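Local coordinates for glycosyl hydrolase family 62 protein (Coprinopsis cinerea, PDB 5B6T) that probably hydrolyses terminal alpha-L-arabinofuranosyl residues from arabinoxylan side chains, as an alpha-L-arabinofuranosidase of glycoside hydrolase family 62, at residues Val40-Ala45 against Asn51-Ser56; Glu213-Gly216 against Arg220-Phe223; Trp226-Thr229 against Gly233-Arg236. All blocks are in the same frame, centred on the assembly; numbering follows the deposited sequence. Where two conformers were deposited one is given.

Contact 1 of 3, residues Val40-Ala45 against Asn51-Ser56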
# COMPACT_ATOMS: atom_id res chain seq x y z
N VAL A 40 -9.32 0.09 -8.08
CA VAL A 40 -8.15 0.73 -7.54
C VAL A 40 -8.60 1.87 -6.61
O VAL A 40 -9.47 2.69 -6.99
CB VAL A 40 -7.24 1.29 -8.65
CG1 VAL A 40 -6.12 2.18 -8.11
CG2 VAL A 40 -6.69 0.15 -9.53
N PHE A 41 -8.03 1.92 -5.42
CA PHE A 41 -8.18 3.07 -4.52
C PHE A 41 -6.85 3.74 -4.39
O PHE A 41 -5.84 3.07 -4.30
CB PHE A 41 -8.67 2.59 -3.14
CG PHE A 41 -10.01 1.94 -3.18
CD1 PHE A 41 -10.17 0.64 -3.64
CD2 PHE A 41 -11.13 2.66 -2.79
CE1 PHE A 41 -11.44 0.08 -3.73
CE2 PHE A 41 -12.38 2.07 -2.83
CZ PHE A 41 -12.53 0.78 -3.28
N ALA A 42 -6.83 5.08 -4.41
CA ALA A 42 -5.57 5.80 -4.37
C ALA A 42 -5.74 7.09 -3.60
O ALA A 42 -6.87 7.59 -3.48
CB ALA A 42 -5.10 6.09 -5.80
N SER A 43 -4.62 7.61 -3.10
CA SER A 43 -4.59 8.98 -2.57
C SER A 43 -4.58 10.00 -3.70
O SER A 43 -3.86 9.84 -4.67
CB SER A 43 -3.34 9.24 -1.73
OG SER A 43 -3.20 8.25 -0.74
N THR A 44 -5.37 11.06 -3.56
CA THR A 44 -5.14 12.29 -4.33
C THR A 44 -4.22 13.20 -3.52
O THR A 44 -4.44 13.36 -2.31
CB THR A 44 -6.46 13.01 -4.66
OG1 THR A 44 -7.14 13.44 -3.46
CG2 THR A 44 -7.39 12.10 -5.42
N ALA A 45 -3.21 13.77 -4.17
CA ALA A 45 -2.22 14.58 -3.49
C ALA A 45 -1.98 15.90 -4.18
O ALA A 45 -1.76 15.96 -5.42
CB ALA A 45 -0.91 13.84 -3.36
N ASN A 51 -6.94 13.37 -0.20
CA ASN A 51 -8.19 12.62 -0.01
C ASN A 51 -8.04 11.32 -0.85
O ASN A 51 -6.93 10.93 -1.19
CB ASN A 51 -9.42 13.51 -0.33
CG ASN A 51 -10.71 13.06 0.40
OD1 ASN A 51 -11.13 13.65 1.42
ND2 ASN A 51 -11.41 12.13 -0.18
N LEU A 52 -9.13 10.66 -1.15
CA LEU A 52 -9.10 9.33 -1.75
C LEU A 52 -9.99 9.29 -2.97
O LEU A 52 -11.04 9.93 -3.02
CB LEU A 52 -9.59 8.28 -0.75
CG LEU A 52 -8.77 8.09 0.54
CD1 LEU A 52 -9.45 7.13 1.52
CD2 LEU A 52 -7.37 7.59 0.26
N VAL A 53 -9.56 8.48 -3.93
CA VAL A 53 -10.31 8.28 -5.17
C VAL A 53 -10.43 6.77 -5.48
O VAL A 53 -9.53 5.98 -5.17
CB VAL A 53 -9.66 9.07 -6.31
CG1 VAL A 53 -8.28 8.55 -6.64
CG2 VAL A 53 -10.57 9.13 -7.54
N TYR A 54 -11.57 6.41 -6.09
CA TYR A 54 -11.87 5.08 -6.55
C TYR A 54 -11.88 5.10 -8.08
O TYR A 54 -12.45 6.02 -8.71
CB TYR A 54 -13.23 4.63 -6.03
CG TYR A 54 -13.79 3.38 -6.66
CD1 TYR A 54 -13.24 2.13 -6.37
CD2 TYR A 54 -14.90 3.42 -7.51
CE1 TYR A 54 -13.75 0.98 -6.94
CE2 TYR A 54 -15.40 2.26 -8.09
CZ TYR A 54 -14.84 1.04 -7.79
OH TYR A 54 -15.35 -0.12 -8.35
N ILE A 55 -11.19 4.12 -8.66
CA ILE A 55 -11.00 4.01 -10.09
C ILE A 55 -11.28 2.57 -10.49
O ILE A 55 -10.77 1.67 -9.85
CB ILE A 55 -9.55 4.36 -10.48
CG1 ILE A 55 -9.08 5.67 -9.79
CG2 ILE A 55 -9.41 4.44 -12.00
CD1 ILE A 55 -7.59 5.96 -9.95
N SER A 56 -12.10 2.33 -11.52
CA SER A 56 -12.36 0.96 -11.92
C SER A 56 -12.33 0.84 -13.44
O SER A 56 -12.69 1.78 -14.16
CB SER A 56 -13.68 0.46 -11.32
OG SER A 56 -14.00 -0.88 -11.67
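Phe41 and Tyr54 pair across antiparallel strands, and their rings meet at a slant: Phe41 CZ is 3.4 Å from Tyr54 CD1, which sits over one face of the Phe41 ring near its rim, with planes 47° apart. Different first torsions bring the rings together, Tyr54 CG standing anti to its backbone N (chi1 168°) and Phe41 CG anti to its carbonyl carbon (chi1 -63°). The other face carries Val40 with Ile55, Ala42 with Val53, and Thr44, whose side chain crosses that of Val53 at about a right angle, Thr44 CG2 3.9 Å from Val53 CG1. Between the faces run the backbone bonds, among them Val40 N to Ile55 O at 2.8 Å and Val53 N to Ala42 O at 2.9 Å; the pairing lengthens where Asn51 N reaches Thr44 O at 3.3 Å. Farther out, Pro84 and Val86 of strand 82-89 pack on Phe41, while hydrogen bonds tie Tyr54 OH to His39 and Ser43 OG to Asp28 and Ala83 N. This hairpin is the middle pair of a four-stranded propeller blade: backbone polarity is spent inside the sheet, mostly apolar side chains pack on both faces, and the Ser43 and Tyr54 hydroxyls find partners outside it.

Contact 2 of 3, residues Glu213-Gly216 against Arg220-Phe223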
# COMPACT_ATOMS: atom_id res chain seq x y z
N GLU A 213 9.02 0.26 2.02
CA GLU A 213 9.71 1.30 1.26
C GLU A 213 10.90 1.89 2.03
O GLU A 213 10.86 2.01 3.27
CB GLU A 213 8.76 2.43 0.88
CG GLU A 213 9.29 3.32 -0.22
CD GLU A 213 8.30 4.36 -0.73
OE1 GLU A 213 7.06 4.16 -0.58
OE2 GLU A 213 8.78 5.36 -1.34
N ALA A 214 11.94 2.23 1.27
CA ALA A 214 13.16 2.82 1.78
C ALA A 214 13.57 3.94 0.84
O ALA A 214 13.11 4.04 -0.29
CB ALA A 214 14.26 1.76 1.81
N ILE A 215 14.43 4.82 1.34
CA ILE A 215 15.03 5.89 0.57
C ILE A 215 16.51 5.53 0.47
O ILE A 215 17.21 5.52 1.49
CB ILE A 215 14.86 7.25 1.28
CG1 ILE A 215 13.38 7.55 1.56
CG2 ILE A 215 15.52 8.37 0.49
CD1 ILE A 215 13.19 8.78 2.42
N GLY A 216 16.97 5.22 -0.73
CA GLY A 216 18.30 4.67 -0.93
C GLY A 216 19.42 5.69 -0.89
O GLY A 216 19.19 6.92 -0.71
N ARG A 220 16.69 7.82 -3.97
CA ARG A 220 15.52 7.31 -4.68
C ARG A 220 14.77 6.25 -3.88
O ARG A 220 15.34 5.47 -3.13
CB ARG A 220 15.95 6.73 -6.04
CG ARG A 220 16.60 7.74 -6.99
CD ARG A 220 15.60 8.76 -7.46
NE ARG A 220 16.21 9.79 -8.31
CZ ARG A 220 15.55 10.84 -8.78
NH1 ARG A 220 14.25 11.01 -8.53
NH2 ARG A 220 16.20 11.72 -9.52
N ARG A 221 13.46 6.20 -4.10
CA ARG A 221 12.62 5.23 -3.41
C ARG A 221 12.83 3.84 -3.99
O ARG A 221 13.04 3.64 -5.20
CB ARG A 221 11.14 5.62 -3.51
CG ARG A 221 10.81 7.02 -3.01
CD ARG A 221 11.39 7.25 -1.63
NE ARG A 221 10.98 8.52 -1.04
CZ ARG A 221 9.99 8.68 -0.16
NH1 ARG A 221 9.21 7.67 0.23
NH2 ARG A 221 9.78 9.91 0.34
N TRP A 222 12.73 2.87 -3.09
CA TRP A 222 12.85 1.46 -3.44
C TRP A 222 12.22 0.60 -2.38
O TRP A 222 11.87 1.10 -1.31
CB TRP A 222 14.32 1.06 -3.66
CG TRP A 222 15.22 1.11 -2.44
CD1 TRP A 222 15.57 2.21 -1.72
CD2 TRP A 222 15.89 0.00 -1.84
NE1 TRP A 222 16.43 1.85 -0.71
CE2 TRP A 222 16.63 0.50 -0.74
CE3 TRP A 222 15.95 -1.37 -2.12
CZ2 TRP A 222 17.41 -0.32 0.07
CZ3 TRP A 222 16.71 -2.18 -1.33
CH2 TRP A 222 17.44 -1.66 -0.25
N PHE A 223 12.08 -0.70 -2.66
CA PHE A 223 11.50 -1.67 -1.74
C PHE A 223 12.44 -2.75 -1.29
O PHE A 223 13.15 -3.34 -2.11
CB PHE A 223 10.22 -2.33 -2.32
CG PHE A 223 9.04 -1.42 -2.25
CD1 PHE A 223 8.80 -0.49 -3.27
CD2 PHE A 223 8.27 -1.40 -1.11
CE1 PHE A 223 7.75 0.39 -3.16
CE2 PHE A 223 7.23 -0.50 -1.00
CZ PHE A 223 6.99 0.41 -2.01
O HOH W 1 17.54 2.71 1.92
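Ala214 and Trp222 form the hydrogen-bonded pair of an antiparallel hairpin whose strands run at 140° to each other, with Ala214 N to Trp222 O at 2.8 Å and the return bond from Trp222 N to Ala214 O at 3.1 Å. Toward the turn, Gly216 N makes an almost straight bond of 2.9 Å to Arg220 O. On the face that carries Glu213, Ile215, Arg221 and Phe223, a salt bridge joins Arg221 NH1 to Glu213 OE2 at 2.8 Å. The arginine approaches from above the carboxylate plane, 64° out of it. A bend at chi2 (-50°) folds the arginine chain back alongside Ile215, whose CG1 rests over one guanidinium face, near its rim. Glu213, extended beyond CG, crosses the Phe223 ring with its CB 3.8 Å from Phe223 CE2, and Tyr286 meets that ring edge-to-face. On the other face of the hairpin the indole of Trp222 covers Ala214: Ala214 CB lies over one face of the Trp222 ring, toward its rim, 3.3 Å from Trp222 NE1. A water at the indole edge accepts from Trp222 NE1 at 3.0 Å and donates weakly to Ile215 O. Beyond the hairpin, Glu213 OE2 is also bonded to Ser264 OG and OE1 to His265 N, while Arg221 NH1 forms a second salt bridge, with Glu195. One guanidinium nitrogen thus serves two carboxylates and, together with the bonds to Ser264 OG and His265 N, probably restricts the rotation of Glu213 and ties its position to that of Glu195.

Contact 3 of 3, residues Trp226-Thr229 against Gly233-Arg236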
# COMPACT_ATOMS: atom_id res chain seq x y z
N TRP A 226 11.27 -9.20 3.10
CA TRP A 226 11.58 -10.20 4.12
C TRP A 226 10.51 -11.25 4.09
O TRP A 226 9.39 -11.00 3.63
CB TRP A 226 11.57 -9.58 5.53
CG TRP A 226 12.53 -8.51 5.82
CD1 TRP A 226 13.70 -8.63 6.52
CD2 TRP A 226 12.42 -7.12 5.49
NE1 TRP A 226 14.32 -7.43 6.64
CE2 TRP A 226 13.57 -6.48 6.00
CE3 TRP A 226 11.48 -6.35 4.80
CZ2 TRP A 226 13.80 -5.10 5.84
CZ3 TRP A 226 11.71 -4.99 4.67
CH2 TRP A 226 12.84 -4.40 5.20
N THR A 227 10.81 -12.42 4.66
CA THR A 227 9.78 -13.45 4.89
C THR A 227 9.83 -13.97 6.31
O THR A 227 10.85 -13.83 7.02
CB THR A 227 9.93 -14.66 3.95
OG1 THR A 227 11.21 -15.29 4.20
CG2 THR A 227 9.85 -14.23 2.49
N SER A 228 8.73 -14.59 6.73
CA SER A 228 8.59 -15.14 8.06
C SER A 228 7.55 -16.25 8.05
O SER A 228 6.65 -16.25 7.22
CB SER A 228 8.15 -14.10 9.07
OG SER A 228 8.05 -14.63 10.40
N THR A 229 7.64 -17.18 8.99
CA THR A 229 6.57 -18.15 9.16
C THR A 229 5.37 -17.57 9.90
O THR A 229 4.31 -18.19 9.96
CB THR A 229 7.06 -19.41 9.92
OG1 THR A 229 7.53 -19.03 11.19
CG2 THR A 229 8.14 -20.04 9.17
N GLY A 233 6.42 -12.17 12.96
CA GLY A 233 7.86 -12.26 12.81
C GLY A 233 8.39 -13.46 13.57
O GLY A 233 7.63 -14.31 14.01
N PRO A 234 9.72 -13.56 13.70
CA PRO A 234 10.77 -12.67 13.26
C PRO A 234 10.90 -12.68 11.72
O PRO A 234 10.61 -13.69 11.08
CB PRO A 234 12.01 -13.26 13.93
CG PRO A 234 11.75 -14.71 13.97
CD PRO A 234 10.26 -14.88 14.11
N TRP A 235 11.33 -11.57 11.16
CA TRP A 235 11.47 -11.41 9.71
C TRP A 235 12.89 -11.69 9.27
O TRP A 235 13.85 -11.17 9.86
CB TRP A 235 11.06 -9.97 9.31
CG TRP A 235 9.60 -9.76 9.55
CD1 TRP A 235 9.01 -9.14 10.63
CD2 TRP A 235 8.52 -10.23 8.73
NE1 TRP A 235 7.65 -9.20 10.51
CE2 TRP A 235 7.32 -9.85 9.35
CE3 TRP A 235 8.46 -10.94 7.54
CZ2 TRP A 235 6.07 -10.18 8.82
CZ3 TRP A 235 7.24 -11.25 6.99
CH2 TRP A 235 6.04 -10.87 7.62
N ARG A 236 13.05 -12.49 8.21
CA ARG A 236 14.36 -12.77 7.66
C ARG A 236 14.48 -12.11 6.30
O ARG A 236 13.56 -12.18 5.50
CB ARG A 236 14.55 -14.26 7.51
CG ARG A 236 15.96 -14.62 7.10
CD ARG A 236 16.17 -16.13 7.11
NE ARG A 236 15.43 -16.82 6.09
CZ ARG A 236 15.34 -18.15 5.99
NH1 ARG A 236 14.63 -18.68 5.01
NH2 ARG A 236 15.94 -18.94 6.88
O HOH W 2 14.00 -14.99 3.96
O HOH W 3 10.04 -17.06 10.72
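Trp235 and Ser228 meet where the chain turns back at the outer edge of a beta-propeller sheet, in a short strand-to-strand connection that brings Arg236 alongside the end of strand 221-228. Ser228 CB makes a CH-pi contact with the indole, 3.8 Å from the centroid of the Trp235 six-membered ring and 21° off its normal; Gly233 CA, from the indole's own segment, lies over the same face at the five-membered end. With chi1 at -179°, OG anti to the backbone N, the hydroxyl of Ser228 points at the incoming loop: OG stands 2.8 Å from Pro234 O, but Ser230 O competes for the single proton, so the bond to proline is not settled. The loop itself is shaped by a cis peptide before Pro234 and by a positive phi at Gly233, a conformation that calls for glycine.

Trp226, the third large contributor, crosses Trp235 at about a right angle; the two meet through their first side-chain carbons, Trp226 CB lying 3.8 Å from Trp235 CB. The edge of the Trp226 ring faces the carbonyl group of Arg236, whose carbon C is 3.6 Å from Trp226 CD1. Both indoles also pack on Leu210 of strand 207-215 and on Met185 of strand 182-186, so the turn is seated against the next strand and a neighbouring sheet. Between the two tryptophans and the exposed side, the backbone closes as a hydrogen-bonded antiparallel pair: Thr227 N reaches Arg236 O at 2.9 Å, and Arg236 N gives a nearly straight bond to Thr227 O. On the outer surface a water joins the same two residues, lying in the guanidinium plane of Arg236, accepting from its NE at 3.2 Å and meeting Thr227 OG1 at 2.8 Å.

How the contacts relate
Three antiparallel pairings sit at different depths of one beta-propeller, the centres of contacts 1, 2 and 3 lying about 12, 14 and 19 Å from the centre of the chain. Contacts 2 and 3 share strand 221-228, one at its beginning and one at its end, with centres about 20 Å apart. Contact 1 belongs to another sheet, its centre about 22 Å from that of contact 2 and about 31 Å from that of contact 3. The side chains of Ser43 and Phe223 are each about 8 Å from the calcium ion, and that of Arg221 about 5 Å from the lead ion. Family 62 propellers hold their active site in the central cavity, so contacts 1 and 2 are probably close to it.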